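Local coordinates for protein ribonuclease (Chelonia mydas, PDB 2ZPO) that probably cleaves RNA on the 3' side of pyrimidine nucleotides, as a secreted endonuclease of the pancreatic ribonuclease family, at residues C40-T45 and C81-G86; Y25-M30 and P91-G96; T56-G61 and I103-D108. All coordinates share one frame; numbering follows the deposited sequence. Where two conformers were deposited one is given.

Interaction 1: residues C40-T45 and C81-G86. With SO4 (sulfate ion), chain F; SO4 (sulfate ion), chain B.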
loop_
_atom_site.group_PDB
_atom_site.type_symbol
_atom_site.label_atom_id
_atom_site.label_comp_id
_atom_site.label_asym_id
_atom_site.label_seq_id
_atom_site.Cartn_x
_atom_site.Cartn_y
_atom_site.Cartn_z
ATOM N N CYS A 40 -14.289 -4.760 -6.424
ATOM C CA CYS A 40 -13.492 -4.874 -5.199
ATOM C C CYS A 40 -12.058 -5.282 -5.524
ATOM O O CYS A 40 -11.847 -6.367 -6.076
ATOM C CB CYS A 40 -14.071 -5.931 -4.267
ATOM S SG CYS A 40 -15.811 -5.805 -3.926
ATOM N N LYS A 41 -11.081 -4.419 -5.217
ATOM C CA LYS A 41 -9.669 -4.834 -5.293
ATOM C C LYS A 41 -9.426 -5.958 -4.277
ATOM O O LYS A 41 -9.894 -5.901 -3.131
ATOM C CB LYS A 41 -8.721 -3.659 -5.070
ATOM C CG LYS A 41 -7.219 -3.987 -5.295
ATOM C CD LYS A 41 -6.390 -2.730 -5.245
ATOM C CE LYS A 41 -4.913 -3.052 -5.465
ATOM N NZ LYS A 41 -4.062 -1.930 -4.937
ATOM N N PHE A 42 -8.701 -6.996 -4.698
ATOM C CA PHE A 42 -8.534 -8.177 -3.859
ATOM C C PHE A 42 -7.682 -7.940 -2.606
ATOM O O PHE A 42 -8.039 -8.396 -1.514
ATOM C CB PHE A 42 -7.994 -9.349 -4.695
ATOM C CG PHE A 42 -9.051 -10.032 -5.523
ATOM C CD1 PHE A 42 -10.070 -10.763 -4.910
ATOM C CD2 PHE A 42 -9.027 -9.956 -6.915
ATOM C CE1 PHE A 42 -11.055 -11.400 -5.670
ATOM C CE2 PHE A 42 -10.008 -10.592 -7.685
ATOM C CZ PHE A 42 -11.022 -11.314 -7.053
ATOM N N THR A 43 -6.560 -7.247 -2.772
ATOM C CA THR A 43 -5.625 -7.007 -1.671
ATOM C C THR A 43 -4.943 -5.677 -1.855
ATOM O O THR A 43 -4.750 -5.218 -2.977
ATOM C CB THR A 43 -4.567 -8.163 -1.557
ATOM O OG1 THR A 43 -3.841 -8.053 -0.337
ATOM C CG2 THR A 43 -3.588 -8.116 -2.715
ATOM N N ASN A 44 -4.558 -5.058 -0.741
ATOM C CA ASN A 44 -3.841 -3.796 -0.794
ATOM C C ASN A 44 -3.147 -3.545 0.535
ATOM O O ASN A 44 -3.720 -3.807 1.594
ATOM C CB ASN A 44 -4.795 -2.642 -1.116
ATOM C CG ASN A 44 -4.067 -1.339 -1.358
ATOM O OD1 ASN A 44 -3.475 -1.149 -2.410
ATOM N ND2 ASN A 44 -4.126 -0.423 -0.390
ATOM N N THR A 45 -1.898 -3.098 0.461
ATOM C CA THR A 45 -1.161 -2.675 1.636
ATOM C C THR A 45 -1.074 -1.150 1.721
ATOM O O THR A 45 -0.703 -0.461 0.745
ATOM C CB THR A 45 0.263 -3.276 1.639
ATOM O OG1 THR A 45 0.166 -4.714 1.698
ATOM C CG2 THR A 45 1.074 -2.738 2.827
ATOM N N CYS A 81 -4.789 -5.341 3.750
ATOM C CA CYS A 81 -6.202 -5.637 3.624
ATOM C C CYS A 81 -6.393 -6.694 2.544
ATOM O O CYS A 81 -5.813 -6.580 1.471
ATOM C CB CYS A 81 -6.964 -4.369 3.228
ATOM S SG CYS A 81 -6.711 -2.995 4.375
ATOM N N ARG A 82 -7.202 -7.706 2.853
ATOM C CA ARG A 82 -7.509 -8.794 1.923
ATOM C C ARG A 82 -9.025 -8.992 1.907
ATOM O O ARG A 82 -9.666 -9.047 2.946
ATOM C CB ARG A 82 -6.794 -10.087 2.331
ATOM C CG ARG A 82 -5.314 -10.117 1.926
ATOM C CD ARG A 82 -4.549 -11.326 2.491
ATOM N NE ARG A 82 -4.951 -12.615 1.906
ATOM C CZ ARG A 82 -4.387 -13.180 0.830
ATOM N NH1 ARG A 82 -3.408 -12.568 0.178
ATOM N NH2 ARG A 82 -4.832 -14.359 0.390
ATOM N N LEU A 83 -9.574 -9.068 0.698
ATOM C CA LEU A 83 -11.008 -9.190 0.464
ATOM C C LEU A 83 -11.532 -10.487 1.054
ATOM O O LEU A 83 -10.899 -11.539 0.915
ATOM C CB LEU A 83 -11.270 -9.194 -1.038
ATOM C CG LEU A 83 -12.717 -9.020 -1.524
ATOM C CD1 LEU A 83 -13.286 -7.631 -1.206
ATOM C CD2 LEU A 83 -12.777 -9.285 -3.008
ATOM N N GLN A 84 -12.668 -10.395 1.733
ATOM C CA GLN A 84 -13.424 -11.601 2.106
ATOM C C GLN A 84 -14.053 -12.216 0.867
ATOM O O GLN A 84 -14.830 -11.556 0.131
ATOM C CB GLN A 84 -14.522 -11.292 3.111
ATOM C CG GLN A 84 -14.000 -10.637 4.350
ATOM C CD GLN A 84 -14.950 -10.710 5.497
ATOM O OE1 GLN A 84 -16.173 -10.571 5.346
ATOM N NE2 GLN A 84 -14.398 -10.904 6.691
ATOM N N GLY A 85 -13.733 -13.497 0.675
ATOM C CA GLY A 85 -14.105 -14.307 -0.511
ATOM C C GLY A 85 -13.552 -13.697 -1.776
ATOM O O GLY A 85 -12.464 -13.107 -1.765
ATOM N N GLY A 86 -14.196 -13.966 -2.903
ATOM C CA GLY A 86 -13.460 -14.289 -4.186
ATOM C C GLY A 86 -14.225 -13.380 -5.207
ATOM O O GLY A 86 -13.844 -13.371 -6.378
HETATM S S SO4 F . -6.706 -14.793 3.624
HETATM O O1 SO4 F . -7.226 -13.534 3.094
HETATM O O2 SO4 F . -7.782 -15.534 4.279
HETATM O O3 SO4 F . -6.164 -15.592 2.527
HETATM O O4 SO4 F . -5.659 -14.519 4.606
HETATM S S SO4 B . -0.039 -1.401 -7.520
HETATM O O1 SO4 B . -1.276 -1.158 -6.782
HETATM O O2 SO4 B . -0.137 -2.615 -8.331
HETATM O O3 SO4 B . 0.289 -0.269 -8.417
HETATM O O4 SO4 B . 1.038 -1.626 -6.574
#

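Interaction 2: residues Y25-M30 and P91-G96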
loop_
_atom_site.group_PDB
_atom_site.type_symbol
_atom_site.label_atom_id
_atom_site.label_comp_id
_atom_site.label_asym_id
_atom_site.label_seq_id
_atom_site.Cartn_x
_atom_site.Cartn_y
_atom_site.Cartn_z
ATOM N N TYR A 25 -10.911 -0.403 9.497
ATOM C CA TYR A 25 -9.878 0.364 8.792
ATOM C C TYR A 25 -9.904 -0.007 7.302
ATOM O O TYR A 25 -9.995 0.852 6.415
ATOM C CB TYR A 25 -8.496 0.068 9.378
ATOM C CG TYR A 25 -7.398 0.775 8.625
ATOM C CD1 TYR A 25 -6.795 0.173 7.522
ATOM C CD2 TYR A 25 -6.978 2.051 9.003
ATOM C CE1 TYR A 25 -5.793 0.824 6.830
ATOM C CE2 TYR A 25 -5.977 2.735 8.310
ATOM C CZ TYR A 25 -5.397 2.118 7.210
ATOM O OH TYR A 25 -4.412 2.793 6.515
ATOM N N CYS A 26 -9.799 -1.307 7.043
ATOM C CA CYS A 26 -9.733 -1.783 5.659
ATOM C C CYS A 26 -10.987 -1.452 4.846
ATOM O O CYS A 26 -10.914 -0.967 3.732
ATOM C CB CYS A 26 -9.428 -3.269 5.657
ATOM S SG CYS A 26 -7.720 -3.643 6.047
ATOM N N ASN A 27 -12.156 -1.692 5.443
ATOM C CA ASN A 27 -13.387 -1.404 4.773
ATOM C C ASN A 27 -13.507 0.082 4.387
ATOM O O ASN A 27 -13.853 0.421 3.253
ATOM C CB ASN A 27 -14.542 -1.864 5.662
ATOM C CG ASN A 27 -14.692 -3.389 5.666
ATOM O OD1 ASN A 27 -14.272 -4.073 4.710
ATOM N ND2 ASN A 27 -15.322 -3.930 6.713
ATOM N N GLN A 28 -13.166 0.951 5.333
ATOM C CA GLN A 28 -13.250 2.389 5.103
ATOM C C GLN A 28 -12.208 2.869 4.094
ATOM O O GLN A 28 -12.502 3.638 3.186
ATOM C CB GLN A 28 -13.073 3.136 6.436
ATOM C CG GLN A 28 -14.239 2.895 7.391
ATOM C CD GLN A 28 -14.119 3.645 8.735
ATOM O OE1 GLN A 28 -13.030 3.825 9.282
ATOM N NE2 GLN A 28 -15.266 4.052 9.278
ATOM N N MET A 29 -10.979 2.403 4.253
ATOM C CA MET A 29 -9.859 2.971 3.481
ATOM C C MET A 29 -9.908 2.475 2.033
ATOM O O MET A 29 -9.635 3.230 1.097
ATOM C CB MET A 29 -8.520 2.639 4.156
ATOM C CG MET A 29 -8.277 3.343 5.472
ATOM S SD MET A 29 -8.176 5.145 5.330
ATOM C CE MET A 29 -7.061 5.341 3.966
ATOM N N MET A 30 -10.297 1.215 1.847
ATOM C CA MET A 30 -10.403 0.670 0.488
ATOM C C MET A 30 -11.418 1.464 -0.311
ATOM O O MET A 30 -11.221 1.709 -1.481
ATOM C CB MET A 30 -10.757 -0.813 0.528
ATOM C CG MET A 30 -9.612 -1.717 1.017
ATOM S SD MET A 30 -8.050 -1.581 0.087
ATOM C CE MET A 30 -8.457 -2.480 -1.408
ATOM N N PRO A 91 -21.108 -5.674 -2.344
ATOM C CA PRO A 91 -20.262 -5.040 -1.335
ATOM C C PRO A 91 -18.899 -5.654 -1.166
ATOM O O PRO A 91 -18.752 -6.866 -1.273
ATOM C CB PRO A 91 -21.030 -5.258 -0.020
ATOM C CG PRO A 91 -22.359 -5.640 -0.388
ATOM C CD PRO A 91 -22.354 -6.214 -1.762
ATOM N N CYS A 92 -17.913 -4.818 -0.844
ATOM C CA CYS A 92 -16.536 -5.219 -0.667
ATOM C C CYS A 92 -16.227 -5.228 0.818
ATOM O O CYS A 92 -16.116 -4.161 1.430
ATOM C CB CYS A 92 -15.622 -4.192 -1.346
ATOM S SG CYS A 92 -15.978 -3.928 -3.087
ATOM N N ASN A 93 -16.119 -6.416 1.403
ATOM C CA ASN A 93 -15.754 -6.570 2.817
ATOM C C ASN A 93 -14.353 -7.110 2.961
ATOM O O ASN A 93 -13.964 -8.054 2.248
ATOM C CB ASN A 93 -16.735 -7.500 3.529
ATOM C CG ASN A 93 -18.108 -6.886 3.639
ATOM O OD1 ASN A 93 -18.286 -5.915 4.357
ATOM N ND2 ASN A 93 -19.077 -7.435 2.915
ATOM N N TYR A 94 -13.577 -6.507 3.858
ATOM C CA TYR A 94 -12.164 -6.853 3.995
ATOM C C TYR A 94 -11.839 -7.381 5.368
ATOM O O TYR A 94 -12.549 -7.092 6.324
ATOM C CB TYR A 94 -11.276 -5.620 3.694
ATOM C CG TYR A 94 -11.328 -5.232 2.232
ATOM C CD1 TYR A 94 -10.427 -5.791 1.311
ATOM C CD2 TYR A 94 -12.296 -4.352 1.758
ATOM C CE1 TYR A 94 -10.487 -5.472 -0.029
ATOM C CE2 TYR A 94 -12.361 -4.011 0.393
ATOM C CZ TYR A 94 -11.454 -4.585 -0.493
ATOM O OH TYR A 94 -11.511 -4.262 -1.838
ATOM N N ASN A 95 -10.776 -8.185 5.442
ATOM C CA ASN A 95 -10.107 -8.476 6.707
ATOM C C ASN A 95 -8.723 -7.835 6.605
ATOM O O ASN A 95 -8.275 -7.480 5.521
ATOM C CB ASN A 95 -9.970 -9.981 6.944
ATOM C CG ASN A 95 -11.318 -10.677 7.083
ATOM O OD1 ASN A 95 -12.165 -10.281 7.900
ATOM N ND2 ASN A 95 -11.531 -11.704 6.271
ATOM N N GLY A 96 -8.055 -7.661 7.739
ATOM C CA GLY A 96 -6.791 -6.940 7.718
ATOM C C GLY A 96 -5.883 -7.391 8.841
ATOM O O GLY A 96 -6.347 -7.961 9.820
HETATM O O HOH W 1 -14.932 -1.405 1.425
HETATM O O HOH W 2 -15.177 -7.304 6.760
#

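Interaction 3: residues T56-G61 and I103-D108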
loop_
_atom_site.group_PDB
_atom_site.type_symbol
_atom_site.label_atom_id
_atom_site.label_comp_id
_atom_site.label_asym_id
_atom_site.label_seq_id
_atom_site.Cartn_x
_atom_site.Cartn_y
_atom_site.Cartn_z
ATOM N N THR A 56 12.442 7.619 -0.927
ATOM C CA THR A 56 13.871 7.423 -0.825
ATOM C C THR A 56 14.246 5.962 -1.093
ATOM O O THR A 56 15.398 5.684 -1.360
ATOM C CB THR A 56 14.427 7.898 0.515
ATOM O OG1 THR A 56 15.853 7.846 0.467
ATOM C CG2 THR A 56 13.925 7.026 1.644
ATOM N N ILE A 57 13.254 5.071 -1.039
ATOM C CA ILE A 57 13.504 3.652 -1.349
ATOM C C ILE A 57 14.030 3.526 -2.784
ATOM O O ILE A 57 14.840 2.621 -3.089
ATOM C CB ILE A 57 12.226 2.779 -1.147
ATOM C CG1 ILE A 57 11.792 2.798 0.333
ATOM C CG2 ILE A 57 12.482 1.321 -1.609
ATOM C CD1 ILE A 57 10.419 2.306 0.560
ATOM N N CYS A 58 13.577 4.446 -3.639
ATOM C CA CYS A 58 13.988 4.455 -5.057
ATOM C C CYS A 58 15.433 4.904 -5.240
ATOM O O CYS A 58 16.013 4.758 -6.338
ATOM C CB CYS A 58 13.033 5.316 -5.891
ATOM S SG CYS A 58 11.355 4.746 -5.809
ATOM N N GLY A 59 16.020 5.440 -4.172
ATOM C CA GLY A 59 17.392 5.943 -4.195
ATOM C C GLY A 59 18.144 5.509 -2.950
ATOM O O GLY A 59 18.211 4.313 -2.645
ATOM N N PRO A 60 18.711 6.484 -2.207
ATOM C CA PRO A 60 19.620 6.113 -1.125
ATOM C C PRO A 60 18.972 5.353 0.044
ATOM O O PRO A 60 19.692 4.712 0.813
ATOM C CB PRO A 60 20.207 7.458 -0.672
ATOM C CG PRO A 60 19.230 8.483 -1.104
ATOM C CD PRO A 60 18.565 7.945 -2.358
ATOM N N GLY A 61 17.641 5.421 0.152
ATOM C CA GLY A 61 16.889 4.722 1.188
ATOM C C GLY A 61 16.477 3.284 0.852
ATOM O O GLY A 61 15.746 2.616 1.602
ATOM N N ILE A 103 9.846 -3.233 2.875
ATOM C CA ILE A 103 8.973 -3.393 1.710
ATOM C C ILE A 103 9.759 -3.375 0.401
ATOM O O ILE A 103 10.849 -2.779 0.317
ATOM C CB ILE A 103 7.830 -2.319 1.651
ATOM C CG1 ILE A 103 8.391 -0.894 1.529
ATOM C CG2 ILE A 103 6.904 -2.473 2.870
ATOM C CD1 ILE A 103 7.345 0.203 1.273
ATOM N N ARG A 104 9.150 -4.002 -0.621
ATOM C CA ARG A 104 9.712 -4.085 -1.969
ATOM C C ARG A 104 8.729 -3.365 -2.866
ATOM O O ARG A 104 7.535 -3.713 -2.889
ATOM C CB ARG A 104 9.866 -5.560 -2.412
ATOM C CG ARG A 104 10.392 -5.706 -3.833
ATOM C CD ARG A 104 10.749 -7.131 -4.175
ATOM N NE ARG A 104 11.940 -7.527 -3.429
ATOM C CZ ARG A 104 12.435 -8.752 -3.410
ATOM N NH1 ARG A 104 11.833 -9.711 -4.118
ATOM N NH2 ARG A 104 13.519 -9.002 -2.687
ATOM N N ILE A 105 9.199 -2.310 -3.497
ATOM C CA ILE A 105 8.357 -1.525 -4.414
ATOM C C ILE A 105 8.988 -1.496 -5.829
ATOM O O ILE A 105 10.144 -1.844 -5.987
ATOM C CB ILE A 105 8.092 -0.069 -3.872
ATOM C CG1 ILE A 105 9.391 0.748 -3.792
ATOM C CG2 ILE A 105 7.395 -0.139 -2.513
ATOM C CD1 ILE A 105 9.158 2.229 -3.390
ATOM N N ALA A 106 8.199 -1.112 -6.832
ATOM C CA ALA A 106 8.751 -0.833 -8.163
ATOM C C ALA A 106 8.927 0.654 -8.288
ATOM O O ALA A 106 8.007 1.430 -7.962
ATOM C CB ALA A 106 7.803 -1.325 -9.250
ATOM N N CYS A 107 10.105 1.056 -8.759
ATOM C CA CYS A 107 10.383 2.459 -9.040
ATOM C C CYS A 107 10.536 2.725 -10.541
ATOM O O CYS A 107 10.883 1.824 -11.348
ATOM C CB CYS A 107 11.611 2.952 -8.280
ATOM S SG CYS A 107 11.496 2.786 -6.452
ATOM N N ASP A 108 10.224 3.949 -10.932
ATOM C CA ASP A 108 10.550 4.395 -12.298
ATOM C C ASP A 108 11.058 5.813 -12.219
ATOM O O ASP A 108 10.387 6.685 -11.704
ATOM C CB ASP A 108 9.319 4.323 -13.198
ATOM C CG ASP A 108 9.636 4.624 -14.678
ATOM O OD1 ASP A 108 10.821 4.665 -15.070
ATOM O OD2 ASP A 108 8.682 4.805 -15.462
#

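Interaction 1: residues C40-T45 and C81-G86
Leu-83 sets its two methyls against different partners: CD2 meets Phe-42 CD1 at 3.6 Å, the side chains crossing obliquely, and CD1 meets Cys-40 CB at 3.6 Å. In the conformer given for Phe-42, one of two, the ring edge meets the Gly-86 carbonyl, with CE1 3.5 Å from Gly-86 O near the ring plane. Backbone bonds fix the register: Leu-83 N donates to Phe-42 O, and Asn-44 and Cys-81 form a hydrogen-bonded antiparallel pair. The side chains of Thr-43 and Arg-82, the adjoining non-hydrogen-bonded pair, lie side by side, pointing the same way, with OG1 of Thr-43 3.4 Å from Arg-82 CG. Bent at chi3 (69°), Arg-82 presents NE to sulfate O1 (2.7 Å) and NH2 to O3 (2.8 Å), a two-pronged grip. Lys-41 is extended beyond CG, and its NZ donates to Asn-44 OD1 (2.7 Å), 26° from the carbonyl plane; its bond to a second sulfate is weak. Replacing Lys-41 with an alanine would probably deprive Asn-44 OD1 of this donor and the second sulfate of a partner. That sulfate also meets His-11 and His-114, consistent with the phosphate site of the ribonuclease A active-site cleft.

Interaction 2: residues Y25-M30 and P91-G96
Tyr-94 lies against one side of helix 22-32, where Cys-26, Asn-27 and Met-30 meet successive parts of its side chain. At the base, Tyr-94 CB is 3.6 Å from Cys-26 CB, and Asn-27 OD1 comes within van der Waals range of the same carbon. Next along the ring, CD2 borders Asn-27 OD1, which approaches at the ring edge near its plane. CE2 then meets Met-30 CB at 3.6 Å. Over the ring itself stands Met-30 CG, 3.7 Å from the Tyr-94 centroid and only 12° off the normal, a CH-pi contact made from above the centre. The methionine chain, bent at both chi2 and chi3, carries SD above the same face at a longer Met-aromatic distance and brings CE to 3.6 Å from Tyr-94 OH. That hydroxyl has its polar partner in Lys-41 O.

Asn-27 CG stands anti to its own carbonyl carbon (chi1 -74°), which directs the amide across to the strand. There OD1 accepts from Tyr-94 N at 2.7 Å, in the carbonyl plane, with an N-H...O angle of 147°. One water donates to both Asn-27 O and Cys-92 O; another donates to Tyr-94 O and accepts weakly from Asn-27 ND2. Farther along, Cys-26 SG is 3.8 Å from Gly-96 CA, and a beta carbon on Gly-96 would point at the sulfur and clash with it. Apolar contact with the ring thus combines with one direct polar link and two water bridges, so a largely hydrophobic seam also satisfies the backbone N-H of Tyr-94.

Interaction 3: residues T56-G61 and I103-D108
Cys-58 and Cys-107 are joined covalently, SG to SG at 2.1 Å, with a disulfide torsion of -79°. The sulfur of Cys-58 also brushes Ile-105 CD1 at 4.1 Å, which brings the disulfide up to the three isoleucines of this contact. Here Ile-57 divides its two branches between two residues of the strand. Its CG2 reaches CG1 of Ile-105 at 3.8 Å; its longer arm puts CD1 3.8 Å from Ile-103 CD1, at about a right angle. With chi1 at -63°, CG1 of Ile-57 is placed beside the backbone N and CG2 beside the carbonyl carbon, and this split serves both partners. Ile-103 and Ile-105 take a different rotation, each with CG1 between the backbone N and the carbonyl carbon (chi1 62° for Ile-103).

The next shell shapes the loop that carries Ile-57 and Cys-58. Thr-56 O accepts from Gly-59 N (2.9 Å) and from Gly-61 N (2.7 Å), the donors arriving from opposite faces of the carbonyl plane; the first is the i+3 bond of the 3-10 turn, and the second folds the chain back as far as Gly-61. Arg-70 NE donates to Ile-57 O, while the Arg-70 backbone pairs with Ile-105, so one residue ties loop and strand together.

Beyond these, Pro-112 of strand 111-118 touches both Cys-58 and Ile-105, and Tyr-115 lies against Ile-103. Strand 69-83 contributes Ser-72 and Phe-76 against Ile-57 and Leu-78 against Ile-103. The contact therefore joins the loop between helix 51-55 and strand 62-64 to the C-terminal part of strand 94-108, whose sheet neighbours are 69-83 and 111-118.

Interactions 1 and 2 adjoin, their centres about 8 Å apart. Two disulfides, Cys-26 to Cys-81 and Cys-40 to Cys-92, tie them together, and Tyr-94 packs on the backbone of Arg-82 and Leu-83. Interaction 3 lies across the chain's centre, with its centre about 24 Å from that of interaction 1 and 27 Å from that of interaction 2. The antiparallel sheet unites all three: strands 69-83 and 94-108 are neighbours, and 94-108 serves interaction 2 near its start and interaction 3 at its end. In chain order, interaction 1 falls between the two segments of interaction 2, while interaction 3 alternates with both. Such interleaving, with three disulfides, ties distant sequence into one compact ribonuclease fold.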